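Local coordinates for protein Cap5O (Staphylococcus aureus, PDB 3OJO) that binds NAD and oxidises UDP-N-acetyl-mannosamine as a dehydrogenase in capsular polysaccharide biosynthesis, at residues Ala354-His358 with Ser382-Phe387; Phe321-Tyr325 with Ser335-Tyr341; Leu116-Lys121 with Val143-Phe149. All coordinates share one frame; numbering follows the deposited sequence.

How the interactions relate
Interaction 3 comes first along the chain: Leu116-Lys121, at the exit of helix 106-115, meets Val143-Phe149 at the end of helix 135-145, enclosing strand 124-127 and most of helix 135-145 within the NAD binding domain. Interaction 2 is next, closing the loop between strand 317-321 and helix 336-346. Interaction 1 then links the end of strand 351-355 to the loop after strand 377-380. The three loops follow in series; none nests in or crosses another. Interactions 1 and 2 touch, since side chains of interaction 1 hydrogen-bond to the backbone of 321-325, all within the UDP binding domain. Interaction 3 lies on the opposite side of the chain's centre, with nearest atoms at least about 31 Å away.

Interaction 1 (Ala354-His358 with Ser382-Phe387); sequences AYDPH and SDHSEF
Two histidine-carboxylate hydrogen bonds carry the polar part of this contact, one donated from each segment. His384 NE2 reaches Asp356 OD1 at 2.8 Å, on the syn side but 35° out of the carboxylate plane. Asp356 CG lies anti to the backbone N (chi1 -160°), which swings the carboxylate to His384. His384 ND1 is hydrogen-bonded to the backbone N of Asp328, so both ring nitrogens are engaged and the ring's rotation is fixed. His358 NE2 donates to Glu386 OE1 at 3.0 Å, meeting the syn lone pair of that oxygen; here carboxylate and ring stand nearly perpendicular (89°). Asp356 is gripped further: OD2 accepts from His358 N, forming an Asx turn that holds the backbone at His358, while OD1 also takes the backbone N of Leu323.

The two imidazoles meet obliquely. His358 CD2 sits over one face of His384, 3.3 Å from His384 ND1, and Ser382 CB covers the opposite face.

Tyr355 CE1 meets Phe387 CE2 edge to edge at 3.7 Å, and both rings lean on Phe321. Pro357 CD approaches Phe387 CZ at 4.5 Å.

The contact joins loops leaving the C-terminal ends of parallel strands 351-355 and 377-380, where Rossmann-like domains usually place their ligand sites.

Interaction 2 (Phe321-Tyr325 with Ser335-Tyr341); sequences FGLTY and SPAFDIY
Leu323 CD2 comes in obliquely at two rings of the helix, those of Phe338 and Tyr341, neither squarely over a face nor in the plane of an edge. It touches Tyr341 most closely at the root of the ring, 3.5 Å from Tyr341 CB and 3.7 Å from Tyr341 CG, and it reaches Phe338 CD1 at 4.0 Å. Phe338 and Tyr341 are three residues apart in the helix, both with CG anti to the backbone N (chi1 -170° and 164°), and CD2 lies in the corner formed by the root of the Tyr341 side chain and the rim of Phe338. The Tyr325 ring is likewise met aslant, by Pro336 CD, which lies 3.8 Å from Tyr325 CD1.

The polar link is a single hydrogen bond from Ser335 OG to Leu323 O at 2.6 Å, the hydroxyl standing 51° out of the carbonyl plane. Ser335 OG in turn accepts from Phe338 N at 3.0 Å, so this buried hydroxyl both caps the helix and ties the incoming loop to it. Ala337 CB, pointing at the loop, packs 3.5 Å from Gly322 O and against the carbonyl carbon of Leu323. Gly322 has a positive phi, at which a CB would press on the preceding carbonyl.

Around this core, Thr324 O accepts from Ser382 OG, and Leu323 and Tyr341 both pack on Ala354 of the neighbouring strand. Ser335 is two residues beyond the NAD-binding Arg333, and the side chain of Tyr325 is about 5 Å from a bound pyridine-2,6-dicarboxylate. With its serine N-cap and first-turn proline, the contact is a strand-loop-helix connection of the UDP binding domain.

Interaction 3 (Leu116-Lys121 with Val143-Phe149); sequences LPFLKK and VIENLGF
Leu116 spreads its two methyls over the end of helix 135-145 and the turn that follows it. Leu116 CD1 meets Val143 CG1 at 3.7 Å and Leu116 CD2 meets Leu147 CD1 at 3.8 Å, each pair of side chains crossing at about a right angle. Leu119 fills in alongside, its CD1 within looser reach of Ile144 CG1 and Leu147 CD1, so that Leu116 and Leu119 both pack on Leu147.

Farther along, Phe149 turns the edge of its ring to the backbone of Leu119-Lys121. Phe149 CZ lies 3.7 Å from Lys120 C, which sits near the ring plane. Leu119 CB comes in obliquely, 3.9 Å from Phe149 CE2. Lys121 CG does the same, 3.7 Å from Phe149 CE1. The Lys121 chain runs extended past the ring and bends only at its last torsion (chi4 65°), which brings NZ to Gly148 O. This hydrogen bond from Lys121 NZ to Gly148 O, 3.2 Å long, lies nearly on the line of the carbonyl, with a C=O...N angle of 161°. Lys121 NZ is 5.2 Å from the centroid of the Phe149 ring, at most a weak cation-pi attraction.

Backbone turns set these groups in place. Leu119 N bonds to Leu116 O, closing the short 3-10 turn from which Leu116 and Leu119 both reach Ile144 and Leu147. Gly148 is the centre of an inverse gamma turn, in which Phe149 N bonds back to Leu147 O.

One shell out, Asp154 touches both Lys121 and Phe149, and Ile155 packs on Ile144. Val143 and Ile144 also rest on Leu112, which brings helix 135-145 into contact with helix 106-115. The two segments are the chain's exits from these helices, the first running on to strand 124-127 and the second to strand 156-159, adjacent parallel strands of the NAD-binding Rossmann sheet.

Interaction 1 (Ala354-His358 with Ser382-Phe387)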
loop_
_atom_site.group_PDB
_atom_site.type_symbol
_atom_site.label_atom_id
_atom_site.label_comp_id
_atom_site.label_asym_id
_atom_site.label_seq_id
_atom_site.Cartn_x
_atom_site.Cartn_y
_atom_site.Cartn_z
ATOM N N ALA B 354 -32.571 9.882 -1.723
ATOM C CA ALA B 354 -31.533 9.424 -2.632
ATOM C C ALA B 354 -31.723 9.884 -4.061
ATOM O O ALA B 354 -32.827 9.803 -4.592
ATOM C CB ALA B 354 -31.448 7.916 -2.597
ATOM N N TYR B 355 -30.626 10.312 -4.696
ATOM C CA TYR B 355 -30.577 10.695 -6.103
ATOM C C TYR B 355 -29.455 9.928 -6.818
ATOM O O TYR B 355 -28.281 10.118 -6.505
ATOM C CB TYR B 355 -30.417 12.225 -6.306
ATOM C CG TYR B 355 -30.206 12.588 -7.762
ATOM C CD1 TYR B 355 -28.927 12.819 -8.266
ATOM C CD2 TYR B 355 -31.272 12.600 -8.660
ATOM C CE1 TYR B 355 -28.717 13.087 -9.618
ATOM C CE2 TYR B 355 -31.071 12.852 -10.018
ATOM C CZ TYR B 355 -29.793 13.117 -10.488
ATOM O OH TYR B 355 -29.588 13.369 -11.825
ATOM N N ASP B 356 -29.824 9.082 -7.792
ATOM C CA ASP B 356 -28.868 8.361 -8.630
ATOM C C ASP B 356 -29.437 8.134 -10.044
ATOM O O ASP B 356 -30.408 7.391 -10.196
ATOM C CB ASP B 356 -28.333 7.067 -7.980
ATOM C CG ASP B 356 -27.031 6.568 -8.592
ATOM O OD1 ASP B 356 -26.143 6.144 -7.832
ATOM O OD2 ASP B 356 -26.925 6.556 -9.828
ATOM N N PRO B 357 -28.843 8.771 -11.087
ATOM C CA PRO B 357 -29.363 8.584 -12.458
ATOM C C PRO B 357 -29.165 7.178 -13.032
ATOM O O PRO B 357 -29.874 6.794 -13.963
ATOM C CB PRO B 357 -28.589 9.623 -13.271
ATOM C CG PRO B 357 -27.330 9.842 -12.517
ATOM C CD PRO B 357 -27.677 9.682 -11.067
ATOM N N HIS B 358 -28.198 6.423 -12.483
ATOM C CA HIS B 358 -27.854 5.071 -12.909
ATOM C C HIS B 358 -28.678 3.995 -12.201
ATOM O O HIS B 358 -28.809 2.895 -12.739
ATOM C CB HIS B 358 -26.348 4.825 -12.710
ATOM C CG HIS B 358 -25.493 5.794 -13.461
ATOM N ND1 HIS B 358 -25.156 5.580 -14.780
ATOM C CD2 HIS B 358 -24.963 6.971 -13.059
ATOM C CE1 HIS B 358 -24.421 6.620 -15.137
ATOM N NE2 HIS B 358 -24.270 7.480 -14.131
ATOM N N SER B 382 -20.970 8.770 -4.580
ATOM C CA SER B 382 -20.518 8.094 -5.813
ATOM C C SER B 382 -19.844 9.070 -6.763
ATOM O O SER B 382 -20.238 10.228 -6.813
ATOM C CB SER B 382 -21.672 7.384 -6.512
ATOM O OG SER B 382 -22.248 6.422 -5.642
ATOM N N ASP B 383 -18.825 8.616 -7.499
ATOM C CA ASP B 383 -18.097 9.464 -8.446
ATOM C C ASP B 383 -18.637 9.355 -9.907
ATOM O O ASP B 383 -17.878 9.151 -10.863
ATOM C CB ASP B 383 -16.559 9.268 -8.334
ATOM C CG ASP B 383 -16.029 7.869 -8.617
ATOM O OD1 ASP B 383 -16.852 6.939 -8.804
ATOM O OD2 ASP B 383 -14.799 7.696 -8.619
ATOM N N HIS B 384 -19.964 9.527 -10.058
ATOM C CA HIS B 384 -20.639 9.526 -11.347
ATOM C C HIS B 384 -20.178 10.723 -12.170
ATOM O O HIS B 384 -20.035 11.817 -11.622
ATOM C CB HIS B 384 -22.157 9.587 -11.154
ATOM C CG HIS B 384 -22.739 8.373 -10.511
ATOM N ND1 HIS B 384 -22.400 7.102 -10.933
ATOM C CD2 HIS B 384 -23.667 8.279 -9.536
ATOM C CE1 HIS B 384 -23.100 6.273 -10.183
ATOM N NE2 HIS B 384 -23.882 6.934 -9.330
ATOM N N SER B 385 -19.931 10.509 -13.480
ATOM C CA SER B 385 -19.480 11.529 -14.445
ATOM C C SER B 385 -20.336 12.792 -14.413
ATOM O O SER B 385 -19.800 13.899 -14.496
ATOM C CB SER B 385 -19.460 10.947 -15.852
ATOM O OG SER B 385 -18.355 10.072 -16.006
ATOM N N GLU B 386 -21.662 12.613 -14.237
ATOM C CA GLU B 386 -22.670 13.672 -14.158
ATOM C C GLU B 386 -22.393 14.655 -13.034
ATOM O O GLU B 386 -22.717 15.835 -13.165
ATOM C CB GLU B 386 -24.076 13.070 -13.983
ATOM C CG GLU B 386 -24.519 12.181 -15.139
ATOM C CD GLU B 386 -24.291 10.690 -14.973
ATOM O OE1 GLU B 386 -23.172 10.288 -14.577
ATOM O OE2 GLU B 386 -25.227 9.918 -15.286
ATOM N N PHE B 387 -21.785 14.172 -11.940
ATOM C CA PHE B 387 -21.478 14.962 -10.747
ATOM C C PHE B 387 -20.249 15.869 -10.882
ATOM O O PHE B 387 -20.039 16.734 -10.035
ATOM C CB PHE B 387 -21.376 14.049 -9.511
ATOM C CG PHE B 387 -22.604 13.243 -9.123
ATOM C CD1 PHE B 387 -22.498 12.161 -8.253
ATOM C CD2 PHE B 387 -23.873 13.604 -9.574
ATOM C CE1 PHE B 387 -23.635 11.441 -7.858
ATOM C CE2 PHE B 387 -25.005 12.879 -9.182
ATOM C CZ PHE B 387 -24.880 11.803 -8.327
#

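Interaction 2 (Phe321-Tyr325 with Ser335-Tyr341)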
loop_
_atom_site.group_PDB
_atom_site.type_symbol
_atom_site.label_atom_id
_atom_site.label_comp_id
_atom_site.label_asym_id
_atom_site.label_seq_id
_atom_site.Cartn_x
_atom_site.Cartn_y
_atom_site.Cartn_z
ATOM N N PHE B 321 -26.330 11.697 -3.113
ATOM C CA PHE B 321 -25.981 11.728 -4.535
ATOM C C PHE B 321 -25.095 10.506 -4.840
ATOM O O PHE B 321 -23.905 10.496 -4.539
ATOM C CB PHE B 321 -25.266 13.047 -4.879
ATOM C CG PHE B 321 -26.138 14.181 -5.356
ATOM C CD1 PHE B 321 -25.636 15.143 -6.221
ATOM C CD2 PHE B 321 -27.452 14.308 -4.918
ATOM C CE1 PHE B 321 -26.432 16.209 -6.651
ATOM C CE2 PHE B 321 -28.255 15.370 -5.359
ATOM C CZ PHE B 321 -27.736 16.315 -6.219
ATOM N N GLY B 322 -25.711 9.470 -5.382
ATOM C CA GLY B 322 -25.047 8.217 -5.698
ATOM C C GLY B 322 -25.262 7.155 -4.641
ATOM O O GLY B 322 -25.075 7.411 -3.450
ATOM N N LEU B 323 -25.677 5.956 -5.078
ATOM C CA LEU B 323 -25.944 4.798 -4.218
ATOM C C LEU B 323 -25.067 3.580 -4.610
ATOM O O LEU B 323 -25.197 2.507 -4.020
ATOM C CB LEU B 323 -27.427 4.417 -4.281
ATOM C CG LEU B 323 -28.487 5.313 -3.613
ATOM C CD1 LEU B 323 -29.845 4.730 -3.851
ATOM C CD2 LEU B 323 -28.329 5.347 -2.126
ATOM N N THR B 324 -24.148 3.774 -5.562
ATOM C CA THR B 324 -23.259 2.728 -6.077
ATOM C C THR B 324 -21.823 2.873 -5.579
ATOM O O THR B 324 -21.403 3.991 -5.268
ATOM C CB THR B 324 -23.265 2.763 -7.623
ATOM O OG1 THR B 324 -22.745 4.019 -8.075
ATOM C CG2 THR B 324 -24.647 2.503 -8.213
ATOM N N TYR B 325 -21.045 1.761 -5.570
ATOM C CA TYR B 325 -19.630 1.834 -5.188
ATOM C C TYR B 325 -18.840 2.503 -6.298
ATOM O O TYR B 325 -18.208 3.527 -6.058
ATOM C CB TYR B 325 -19.037 0.461 -4.810
ATOM C CG TYR B 325 -17.526 0.466 -4.595
ATOM C CD1 TYR B 325 -16.939 1.264 -3.608
ATOM C CD2 TYR B 325 -16.690 -0.357 -5.348
ATOM C CE1 TYR B 325 -15.555 1.267 -3.404
ATOM C CE2 TYR B 325 -15.305 -0.360 -5.153
ATOM C CZ TYR B 325 -14.743 0.445 -4.170
ATOM O OH TYR B 325 -13.380 0.427 -3.959
ATOM N N SER B 335 -22.529 -1.911 -1.582
ATOM C CA SER B 335 -22.208 -0.498 -1.774
ATOM C C SER B 335 -22.094 0.277 -0.447
ATOM O O SER B 335 -23.040 0.285 0.362
ATOM C CB SER B 335 -23.240 0.147 -2.691
ATOM O OG SER B 335 -23.342 1.547 -2.517
ATOM N N PRO B 336 -20.962 0.976 -0.220
ATOM C CA PRO B 336 -20.856 1.801 1.000
ATOM C C PRO B 336 -21.813 3.017 0.953
ATOM O O PRO B 336 -22.305 3.451 1.986
ATOM C CB PRO B 336 -19.382 2.183 1.041
ATOM C CG PRO B 336 -18.932 2.152 -0.401
ATOM C CD PRO B 336 -19.761 1.095 -1.077
ATOM N N ALA B 337 -22.120 3.521 -0.263
ATOM C CA ALA B 337 -23.044 4.641 -0.535
ATOM C C ALA B 337 -24.488 4.253 -0.129
ATOM O O ALA B 337 -25.192 5.052 0.489
ATOM C CB ALA B 337 -22.994 5.010 -2.010
ATOM N N PHE B 338 -24.901 3.008 -0.439
ATOM C CA PHE B 338 -26.211 2.502 -0.056
ATOM C C PHE B 338 -26.241 2.274 1.427
ATOM O O PHE B 338 -27.264 2.545 2.047
ATOM C CB PHE B 338 -26.587 1.209 -0.801
ATOM C CG PHE B 338 -28.032 0.865 -0.553
ATOM C CD1 PHE B 338 -29.043 1.459 -1.298
ATOM C CD2 PHE B 338 -28.393 0.025 0.494
ATOM C CE1 PHE B 338 -30.384 1.175 -1.042
ATOM C CE2 PHE B 338 -29.740 -0.222 0.778
ATOM C CZ PHE B 338 -30.721 0.348 -0.000
ATOM N N ASP B 339 -25.129 1.766 2.004
ATOM C CA ASP B 339 -25.000 1.540 3.446
ATOM C C ASP B 339 -25.227 2.809 4.253
ATOM O O ASP B 339 -25.934 2.771 5.263
ATOM C CB ASP B 339 -23.654 0.901 3.763
ATOM C CG ASP B 339 -23.617 -0.570 3.398
ATOM O OD1 ASP B 339 -22.622 -1.249 3.759
ATOM O OD2 ASP B 339 -24.594 -1.054 2.778
ATOM N N ILE B 340 -24.736 3.951 3.724
ATOM C CA ILE B 340 -24.889 5.283 4.321
ATOM C C ILE B 340 -26.349 5.707 4.248
ATOM O O ILE B 340 -26.905 6.120 5.265
ATOM C CB ILE B 340 -23.899 6.336 3.712
ATOM C CG1 ILE B 340 -22.432 5.966 4.052
ATOM C CG2 ILE B 340 -24.202 7.749 4.211
ATOM C CD1 ILE B 340 -21.378 6.439 3.118
ATOM N N TYR B 341 -26.967 5.583 3.052
ATOM C CA TYR B 341 -28.368 5.944 2.781
ATOM C C TYR B 341 -29.319 5.249 3.754
ATOM O O TYR B 341 -30.149 5.897 4.362
ATOM C CB TYR B 341 -28.734 5.619 1.312
ATOM C CG TYR B 341 -30.221 5.589 1.018
ATOM C CD1 TYR B 341 -30.942 6.770 0.851
ATOM C CD2 TYR B 341 -30.917 4.380 0.946
ATOM C CE1 TYR B 341 -32.317 6.750 0.615
ATOM C CE2 TYR B 341 -32.290 4.349 0.711
ATOM C CZ TYR B 341 -32.983 5.535 0.536
ATOM O OH TYR B 341 -34.327 5.499 0.293
#

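Interaction 3 (Leu116-Lys121 with Val143-Phe149)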
loop_
_atom_site.group_PDB
_atom_site.type_symbol
_atom_site.label_atom_id
_atom_site.label_comp_id
_atom_site.label_asym_id
_atom_site.label_seq_id
_atom_site.Cartn_x
_atom_site.Cartn_y
_atom_site.Cartn_z
ATOM N N LEU B 116 -20.457 -32.044 -13.987
ATOM C CA LEU B 116 -19.955 -33.385 -13.679
ATOM C C LEU B 116 -20.597 -34.553 -14.449
ATOM O O LEU B 116 -19.836 -35.324 -15.042
ATOM C CB LEU B 116 -19.983 -33.658 -12.172
ATOM C CG LEU B 116 -19.111 -32.819 -11.254
ATOM C CD1 LEU B 116 -19.124 -33.388 -9.867
ATOM C CD2 LEU B 116 -17.674 -32.667 -11.786
ATOM N N PRO B 117 -21.958 -34.717 -14.492
ATOM C CA PRO B 117 -22.535 -35.849 -15.249
ATOM C C PRO B 117 -22.267 -35.855 -16.758
ATOM O O PRO B 117 -22.476 -36.877 -17.403
ATOM C CB PRO B 117 -24.040 -35.730 -14.977
ATOM C CG PRO B 117 -24.169 -34.853 -13.808
ATOM C CD PRO B 117 -23.027 -33.913 -13.864
ATOM N N PHE B 118 -21.823 -34.728 -17.318
ATOM C CA PHE B 118 -21.580 -34.586 -18.751
ATOM C C PHE B 118 -20.113 -34.719 -19.138
ATOM O O PHE B 118 -19.797 -34.709 -20.328
ATOM C CB PHE B 118 -22.173 -33.258 -19.251
ATOM C CG PHE B 118 -23.626 -33.082 -18.868
ATOM C CD1 PHE B 118 -24.639 -33.619 -19.652
ATOM C CD2 PHE B 118 -23.978 -32.415 -17.701
ATOM C CE1 PHE B 118 -25.975 -33.485 -19.279
ATOM C CE2 PHE B 118 -25.314 -32.283 -17.326
ATOM C CZ PHE B 118 -26.305 -32.808 -18.122
ATOM N N LEU B 119 -19.223 -34.856 -18.137
ATOM C CA LEU B 119 -17.780 -34.942 -18.332
ATOM C C LEU B 119 -17.297 -36.171 -19.073
ATOM O O LEU B 119 -17.667 -37.293 -18.737
ATOM C CB LEU B 119 -17.026 -34.799 -17.006
ATOM C CG LEU B 119 -16.876 -33.385 -16.444
ATOM C CD1 LEU B 119 -16.079 -33.409 -15.166
ATOM C CD2 LEU B 119 -16.215 -32.460 -17.446
ATOM N N LYS B 120 -16.449 -35.941 -20.077
ATOM C CA LYS B 120 -15.836 -36.963 -20.920
ATOM C C LYS B 120 -14.322 -36.733 -20.931
ATOM O O LYS B 120 -13.873 -35.617 -20.663
ATOM C CB LYS B 120 -16.391 -36.891 -22.366
ATOM C CG LYS B 120 -17.923 -36.791 -22.504
ATOM C CD LYS B 120 -18.645 -38.136 -22.422
ATOM C CE LYS B 120 -20.142 -38.004 -22.627
ATOM N NZ LYS B 120 -20.868 -37.669 -21.365
ATOM N N LYS B 121 -13.530 -37.786 -21.225
ATOM C CA LYS B 121 -12.073 -37.647 -21.286
ATOM C C LYS B 121 -11.662 -36.659 -22.393
ATOM O O LYS B 121 -12.284 -36.637 -23.460
ATOM C CB LYS B 121 -11.385 -39.013 -21.428
ATOM C CG LYS B 121 -11.341 -39.782 -20.109
ATOM C CD LYS B 121 -10.706 -41.153 -20.222
ATOM C CE LYS B 121 -10.395 -41.753 -18.864
ATOM N NZ LYS B 121 -11.619 -42.041 -18.053
ATOM N N VAL B 143 -12.751 -33.213 -6.384
ATOM C CA VAL B 143 -14.090 -33.529 -6.883
ATOM C C VAL B 143 -13.966 -34.275 -8.227
ATOM O O VAL B 143 -14.636 -35.290 -8.434
ATOM C CB VAL B 143 -14.966 -32.247 -6.975
ATOM C CG1 VAL B 143 -16.260 -32.492 -7.746
ATOM C CG2 VAL B 143 -15.272 -31.702 -5.584
ATOM N N ILE B 144 -13.098 -33.774 -9.116
ATOM C CA ILE B 144 -12.878 -34.364 -10.424
ATOM C C ILE B 144 -12.146 -35.699 -10.309
ATOM O O ILE B 144 -12.529 -36.664 -10.967
ATOM C CB ILE B 144 -12.207 -33.349 -11.385
ATOM C CG1 ILE B 144 -13.270 -32.459 -12.071
ATOM C CG2 ILE B 144 -11.411 -34.064 -12.438
ATOM C CD1 ILE B 144 -13.693 -31.284 -11.358
ATOM N N GLU B 145 -11.129 -35.769 -9.437
ATOM C CA GLU B 145 -10.361 -36.997 -9.208
ATOM C C GLU B 145 -11.189 -38.113 -8.555
ATOM O O GLU B 145 -10.871 -39.293 -8.722
ATOM C CB GLU B 145 -9.052 -36.709 -8.468
ATOM C CG GLU B 145 -7.970 -36.231 -9.432
ATOM C CD GLU B 145 -6.636 -35.831 -8.838
ATOM O OE1 GLU B 145 -6.614 -35.394 -7.665
ATOM O OE2 GLU B 145 -5.611 -35.943 -9.552
ATOM N N ASN B 146 -12.295 -37.737 -7.886
ATOM C CA ASN B 146 -13.249 -38.658 -7.266
ATOM C C ASN B 146 -14.000 -39.465 -8.327
ATOM O O ASN B 146 -14.459 -40.575 -8.045
ATOM C CB ASN B 146 -14.231 -37.916 -6.377
ATOM C CG ASN B 146 -14.406 -38.587 -5.039
ATOM O OD1 ASN B 146 -15.453 -39.176 -4.737
ATOM N ND2 ASN B 146 -13.358 -38.557 -4.227
ATOM N N LEU B 147 -14.118 -38.898 -9.549
ATOM C CA LEU B 147 -14.697 -39.528 -10.749
ATOM C C LEU B 147 -13.512 -40.209 -11.444
ATOM O O LEU B 147 -12.392 -39.931 -11.031
ATOM C CB LEU B 147 -15.270 -38.441 -11.673
ATOM C CG LEU B 147 -16.231 -37.428 -11.049
ATOM C CD1 LEU B 147 -16.548 -36.311 -12.007
ATOM C CD2 LEU B 147 -17.503 -38.095 -10.611
ATOM N N GLY B 148 -13.699 -40.955 -12.521
ATOM C CA GLY B 148 -12.562 -41.599 -13.183
ATOM C C GLY B 148 -11.641 -40.652 -13.933
ATOM O O GLY B 148 -11.444 -40.829 -15.141
ATOM N N PHE B 149 -11.065 -39.643 -13.232
ATOM C CA PHE B 149 -10.234 -38.628 -13.880
ATOM C C PHE B 149 -8.874 -38.312 -13.256
ATOM O O PHE B 149 -8.720 -38.353 -12.032
ATOM C CB PHE B 149 -11.035 -37.335 -14.120
ATOM C CG PHE B 149 -12.064 -37.390 -15.229
ATOM C CD1 PHE B 149 -11.675 -37.349 -16.565
ATOM C CD2 PHE B 149 -13.425 -37.433 -14.939
ATOM C CE1 PHE B 149 -12.627 -37.397 -17.593
ATOM C CE2 PHE B 149 -14.378 -37.468 -15.970
ATOM C CZ PHE B 149 -13.970 -37.444 -17.291
#